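Local coordinates for Lmo0305 protein (Listeria monocytogenes, PDB 3PJ0) that is of unknown function but belongs to the aminotransferase-like superfamily of pyridoxal-phosphate proteins and carries its cofactor covalently bound, at residues 59-64 against 190-195; 174-179 against 200-205. All coordinates share one frame; numbering follows the deposited sequence.

Interaction 1: 59-64 against 190-195; sequences KILGKQ and KSAEEI
Ile-60, Leu-61 and Gly-62 meet Ala-192 and Glu-193 where the Schellman motif that ends helix 48-61 meets the first turn of helix 192-196, whose start is closed by a capping box. Gly-62 has the positive phi (66°) of that helix end, a conformation glycine adopts easily. Its bare alpha carbon also lets Glu-193 come in close, with Glu-193 CG 3.8 Å from Gly-62 CA. With CG anti to the backbone N (chi1 176°) and the chain extended beyond it, the glutamate lays CG and its carboxylate along Gly-62 CA at the exposed surface. Ala-192, whose CB points at the other helix, is short enough to let the backbones approach. Its methyl packs against Leu-61 CD2 at 4.1 Å, and Ile-60 CG2 adds a looser contact. The leucine's CB points away from Ala-192, but its branching at CG returns one methyl to the alanine; the leucine side chain also touches Ala-219 of strand 216-220. Between the backbones a water donates to Ile-60 O (2.7 Å) and accepts from Glu-193 N (3.0 Å), so it joins a last-turn carbonyl to a first-turn N-H that has no helical acceptor. Lys-63 sends NZ to the carbonyls of Cys-196, at the end of that helix, and Phe-199, just beyond it. Ser-191 suits the N-cap because its short hydroxyl can fold back: OG accepts from Glu-194 N at 3.0 Å. Glu-194 reciprocates, OE1 accepting from Ser-191 N at 3.0 Å on its anti side, 21° out of the carboxylate plane.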
loop_
_atom_site.group_PDB
_atom_site.type_symbol
_atom_site.label_atom_id
_atom_site.label_comp_id
_atom_site.label_asym_id
_atom_site.label_seq_id
_atom_site.Cartn_x
_atom_site.Cartn_y
_atom_site.Cartn_z
ATOM N N LYS A 59 -2.022 -21.828 5.571
ATOM C CA LYS A 59 -2.502 -23.216 5.673
ATOM C C LYS A 59 -3.105 -23.727 4.336
ATOM O O LYS A 59 -2.839 -24.857 3.905
ATOM C CB LYS A 59 -3.505 -23.344 6.815
ATOM C CG LYS A 59 -4.041 -24.739 7.038
ATOM C CD LYS A 59 -4.894 -24.769 8.276
ATOM C CE LYS A 59 -5.338 -26.165 8.634
ATOM N NZ LYS A 59 -6.235 -26.131 9.828
ATOM N N ILE A 60 -3.890 -22.876 3.674
ATOM C CA ILE A 60 -4.474 -23.210 2.357
ATOM C C ILE A 60 -3.394 -23.451 1.271
ATOM O O ILE A 60 -3.531 -24.321 0.427
ATOM C CB ILE A 60 -5.446 -22.102 1.901
ATOM C CG1 ILE A 60 -6.766 -22.213 2.682
ATOM C CG2 ILE A 60 -5.737 -22.215 0.424
ATOM C CD1 ILE A 60 -7.610 -20.942 2.640
ATOM N N LEU A 61 -2.301 -22.712 1.355
ATOM C CA LEU A 61 -1.195 -22.879 0.427
ATOM C C LEU A 61 -0.151 -23.896 0.867
ATOM O O LEU A 61 0.796 -24.190 0.111
ATOM C CB LEU A 61 -0.526 -21.541 0.179
ATOM C CG LEU A 61 -1.434 -20.395 -0.312
ATOM C CD1 LEU A 61 -0.618 -19.118 -0.435
ATOM C CD2 LEU A 61 -2.083 -20.814 -1.641
ATOM N N GLY A 62 -0.336 -24.481 2.052
ATOM C CA GLY A 62 0.598 -25.498 2.574
ATOM C C GLY A 62 1.996 -24.982 2.893
ATOM O O GLY A 62 2.977 -25.712 2.778
ATOM N N LYS A 63 2.084 -23.733 3.327
ATOM C CA LYS A 63 3.365 -23.114 3.674
ATOM C C LYS A 63 3.410 -22.804 5.175
ATOM O O LYS A 63 2.362 -22.687 5.837
ATOM C CB LYS A 63 3.607 -21.848 2.838
ATOM C CG LYS A 63 3.671 -22.053 1.336
ATOM C CD LYS A 63 4.738 -23.067 0.973
ATOM C CE LYS A 63 4.771 -23.393 -0.530
ATOM N NZ LYS A 63 5.889 -24.386 -0.766
ATOM N N GLN A 64 4.617 -22.675 5.715
ATOM C CA GLN A 64 4.785 -22.414 7.145
ATOM C C GLN A 64 4.193 -21.075 7.588
ATOM O O GLN A 64 3.582 -20.971 8.647
ATOM C CB GLN A 64 6.277 -22.436 7.532
ATOM C CG GLN A 64 7.012 -23.778 7.369
ATOM C CD GLN A 64 8.438 -23.733 7.939
ATOM O OE1 GLN A 64 9.071 -22.669 7.997
ATOM N NE2 GLN A 64 8.949 -24.904 8.370
ATOM N N LYS A 190 -5.898 -30.399 -8.928
ATOM C CA LYS A 190 -4.911 -30.316 -7.831
ATOM C C LYS A 190 -5.342 -29.220 -6.877
ATOM O O LYS A 190 -5.883 -28.208 -7.306
ATOM C CB LYS A 190 -3.505 -29.976 -8.364
ATOM C CG LYS A 190 -2.912 -31.040 -9.297
ATOM C CD LYS A 190 -2.394 -32.266 -8.572
ATOM C CE LYS A 190 -1.979 -33.338 -9.541
ATOM N NZ LYS A 190 -1.202 -34.436 -8.883
ATOM N N SER A 191 -5.101 -29.388 -5.579
ATOM C CA SER A 191 -5.405 -28.310 -4.634
ATOM C C SER A 191 -4.344 -27.205 -4.738
ATOM O O SER A 191 -3.253 -27.430 -5.261
ATOM C CB SER A 191 -5.378 -28.810 -3.207
ATOM O OG SER A 191 -4.089 -29.283 -2.897
ATOM N N ALA A 192 -4.654 -26.042 -4.170
ATOM C CA ALA A 192 -3.705 -24.943 -4.097
ATOM C C ALA A 192 -2.422 -25.426 -3.431
ATOM O O ALA A 192 -1.333 -25.100 -3.899
ATOM C CB ALA A 192 -4.297 -23.773 -3.349
ATOM N N GLU A 193 -2.553 -26.201 -2.355
ATOM C CA GLU A 193 -1.408 -26.760 -1.633
ATOM C C GLU A 193 -0.546 -27.639 -2.533
ATOM O O GLU A 193 0.682 -27.542 -2.523
ATOM C CB GLU A 193 -1.875 -27.552 -0.401
ATOM C CG GLU A 193 -0.762 -28.231 0.350
ATOM C CD GLU A 193 -1.198 -28.838 1.687
ATOM O OE1 GLU A 193 -2.408 -28.915 1.971
ATOM O OE2 GLU A 193 -0.302 -29.248 2.452
ATOM N N GLU A 194 -1.184 -28.517 -3.297
ATOM C CA GLU A 194 -0.450 -29.418 -4.194
ATOM C C GLU A 194 0.372 -28.655 -5.211
ATOM O O GLU A 194 1.542 -28.960 -5.403
ATOM C CB GLU A 194 -1.387 -30.388 -4.915
ATOM C CG GLU A 194 -1.863 -31.506 -4.044
ATOM C CD GLU A 194 -2.741 -32.482 -4.791
ATOM O OE1 GLU A 194 -3.909 -32.136 -5.091
ATOM O OE2 GLU A 194 -2.252 -33.577 -5.101
ATOM N N ILE A 195 -0.226 -27.639 -5.829
ATOM C CA ILE A 195 0.469 -26.824 -6.821
ATOM C C ILE A 195 1.631 -26.058 -6.163
ATOM O O ILE A 195 2.759 -26.067 -6.659
ATOM C CB ILE A 195 -0.524 -25.832 -7.509
ATOM C CG1 ILE A 195 -1.589 -26.597 -8.302
ATOM C CG2 ILE A 195 0.168 -24.864 -8.490
ATOM C CD1 ILE A 195 -2.791 -25.706 -8.701
HETATM O O HOH W 1 -5.116 -26.184 -0.714
HETATM O O HOH W 2 2.391 -26.364 -0.439
#

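Interaction 2: 174-179 against 200-205; sequences LHLDGA and DSVYVS
Asp-200 pairs with Leu-174 at the start of the contact through both side chain and backbone. Its OD2 accepts from Leu-174 N at 2.8 Å through the anti lone pair, while Asp-200 N donates to Leu-174 O at 2.7 Å; the same carbonyl takes a weak second bond from Ser-201 N. Ser-201 turns OG to the edge of the His-175 imidazole, 2.8 Å from ND1 and nearly straight (168°). A hydroxyl suits the place because one oxygen can serve both His-175 ND1 and Trp-83 NE1; Gln-76 holds the other ring nitrogen. Ser-201 O accepts from Leu-176 N. On the opposite face of the sheet Val-202 lies side by side with Leu-176, CG2 against CD2 at 3.7 Å, two branched chains facing Leu-61 of helix 48-61 and Ile-195 of helix 192-196. The two strands are parallel neighbours joined by a beta-alpha-beta crossover, in the central mixed sheet of the fold-type I pyridoxal-phosphate proteins. Tyr-203 N donates to Leu-176 O at 3.0 Å, and its O takes a weak bond from Gly-178 N, where a side-chain CB would clash with that oxygen. The tyrosine's chi1 of 144°, off the usual staggered positions, lays its ring beside Asp-177: CE2 presents the ring edge to OD1 at 3.3 Å, with carboxylate and ring planes 60° apart. OD1 also accepts from Ala-179 N in an Asx turn, whereas OD2 binds N1 of the modified lysine LLP at position 208 and Gln-76 NE2. Ala-179 CB touches the same ring. Val-204 lays both CA, 3.5 Å away in a CA-H...O contact, and CG1 against Gly-178 O. Ser-205 rests CB on Ala-179 O at 3.5 Å, its OG taken by Tyr-207 N.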
loop_
_atom_site.group_PDB
_atom_site.type_symbol
_atom_site.label_atom_id
_atom_site.label_comp_id
_atom_site.label_asym_id
_atom_site.label_seq_id
_atom_site.Cartn_x
_atom_site.Cartn_y
_atom_site.Cartn_z
ATOM N N LEU A 174 12.436 -21.745 -6.850
ATOM C CA LEU A 174 11.309 -21.690 -7.780
ATOM C C LEU A 174 10.225 -20.889 -7.084
ATOM O O LEU A 174 9.831 -21.231 -5.956
ATOM C CB LEU A 174 10.813 -23.101 -8.146
ATOM C CG LEU A 174 9.954 -23.232 -9.430
ATOM C CD1 LEU A 174 10.733 -22.869 -10.690
ATOM C CD2 LEU A 174 9.335 -24.657 -9.565
ATOM N N HIS A 175 9.785 -19.806 -7.743
ATOM C CA HIS A 175 8.777 -18.883 -7.236
ATOM C C HIS A 175 7.534 -18.871 -8.119
ATOM O O HIS A 175 7.641 -18.737 -9.350
ATOM C CB HIS A 175 9.312 -17.423 -7.172
ATOM C CG HIS A 175 8.252 -16.439 -6.776
ATOM N ND1 HIS A 175 7.851 -16.280 -5.467
ATOM C CD2 HIS A 175 7.477 -15.603 -7.517
ATOM C CE1 HIS A 175 6.886 -15.381 -5.417
ATOM N NE2 HIS A 175 6.621 -14.969 -6.648
ATOM N N LEU A 176 6.358 -18.979 -7.486
ATOM C CA LEU A 176 5.081 -18.968 -8.189
ATOM C C LEU A 176 4.393 -17.619 -8.196
ATOM O O LEU A 176 4.077 -17.089 -7.138
ATOM C CB LEU A 176 4.111 -20.003 -7.572
ATOM C CG LEU A 176 2.651 -20.038 -8.080
ATOM C CD1 LEU A 176 2.634 -20.263 -9.594
ATOM C CD2 LEU A 176 1.825 -21.119 -7.364
ATOM N N ASP A 177 4.241 -17.037 -9.392
ATOM C CA ASP A 177 3.397 -15.887 -9.588
ATOM C C ASP A 177 2.012 -16.522 -9.713
ATOM O O ASP A 177 1.607 -17.002 -10.772
ATOM C CB ASP A 177 3.771 -15.022 -10.825
ATOM C CG ASP A 177 2.849 -13.816 -10.981
ATOM O OD1 ASP A 177 1.707 -13.881 -10.474
ATOM O OD2 ASP A 177 3.274 -12.793 -11.568
ATOM N N GLY A 178 1.320 -16.561 -8.588
ATOM C CA GLY A 178 0.018 -17.149 -8.476
ATOM C C GLY A 178 -1.080 -16.115 -8.390
ATOM O O GLY A 178 -2.083 -16.327 -7.689
ATOM N N ALA A 179 -0.917 -15.008 -9.119
ATOM C CA ALA A 179 -1.934 -13.979 -9.196
ATOM C C ALA A 179 -3.305 -14.600 -9.528
ATOM O O ALA A 179 -4.354 -14.133 -9.038
ATOM C CB ALA A 179 -1.560 -12.951 -10.272
ATOM N N ASP A 200 9.287 -22.929 -3.874
ATOM C CA ASP A 200 9.862 -22.397 -2.653
ATOM C C ASP A 200 9.015 -21.270 -2.069
ATOM O O ASP A 200 8.921 -21.133 -0.860
ATOM C CB ASP A 200 11.252 -21.854 -2.959
ATOM C CG ASP A 200 12.219 -22.944 -3.249
ATOM O OD1 ASP A 200 12.571 -23.647 -2.278
ATOM O OD2 ASP A 200 12.609 -23.133 -4.412
ATOM N N SER A 201 8.496 -20.403 -2.923
ATOM C CA SER A 201 7.676 -19.289 -2.467
ATOM C C SER A 201 6.533 -19.065 -3.441
ATOM O O SER A 201 6.580 -19.493 -4.600
ATOM C CB SER A 201 8.522 -18.008 -2.280
ATOM O OG SER A 201 9.223 -17.659 -3.474
ATOM N N VAL A 202 5.490 -18.408 -2.960
ATOM C CA VAL A 202 4.313 -18.129 -3.790
ATOM C C VAL A 202 3.650 -16.809 -3.418
ATOM O O VAL A 202 3.537 -16.445 -2.243
ATOM C CB VAL A 202 3.278 -19.266 -3.699
ATOM C CG1 VAL A 202 3.028 -19.671 -2.233
ATOM C CG2 VAL A 202 1.939 -18.901 -4.455
ATOM N N TYR A 203 3.162 -16.142 -4.453
ATOM C CA TYR A 203 2.376 -14.941 -4.360
ATOM C C TYR A 203 0.985 -15.230 -4.908
ATOM O O TYR A 203 0.869 -15.846 -5.969
ATOM C CB TYR A 203 3.014 -13.819 -5.181
ATOM C CG TYR A 203 1.996 -12.917 -5.843
ATOM C CD1 TYR A 203 1.126 -12.142 -5.077
ATOM C CD2 TYR A 203 1.895 -12.862 -7.225
ATOM C CE1 TYR A 203 0.143 -11.361 -5.675
ATOM C CE2 TYR A 203 0.966 -12.027 -7.848
ATOM C CZ TYR A 203 0.077 -11.286 -7.075
ATOM O OH TYR A 203 -0.867 -10.480 -7.701
ATOM N N VAL A 204 -0.041 -14.846 -4.150
ATOM C CA VAL A 204 -1.436 -14.934 -4.597
ATOM C C VAL A 204 -2.145 -13.558 -4.447
ATOM O O VAL A 204 -1.848 -12.773 -3.538
ATOM C CB VAL A 204 -2.249 -16.074 -3.873
ATOM C CG1 VAL A 204 -1.685 -17.449 -4.230
ATOM C CG2 VAL A 204 -2.282 -15.857 -2.353
ATOM N N SER A 205 -3.093 -13.277 -5.344
ATOM C CA SER A 205 -3.878 -12.047 -5.335
ATOM C C SER A 205 -5.301 -12.272 -4.821
ATOM O O SER A 205 -5.867 -13.383 -4.943
ATOM C CB SER A 205 -3.996 -11.464 -6.753
ATOM O OG SER A 205 -4.590 -10.166 -6.718
#

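How the interactions relate
From the N terminus the chain passes 59-64 at the end of helix 48-61, then strand 173-178, helix 192-196 and strand 201-205. Interaction 1 closes a long loop of 125 intervening residues, interaction 2 a short one of 20. Since 190-195 falls between the partners of interaction 2, the two cross rather than nest. The short loop is a crossover joining adjacent strands of the central sheet; the long one brings that crossover back against the end of an early helix. The contacts also touch: Leu-61 CD1 lies 4.1 Å from Val-202 CG1, and Ile-195 CG2 is 4.2 Å from Leu-176 CD2, so both surface helices rest on one face of the buried strand pair.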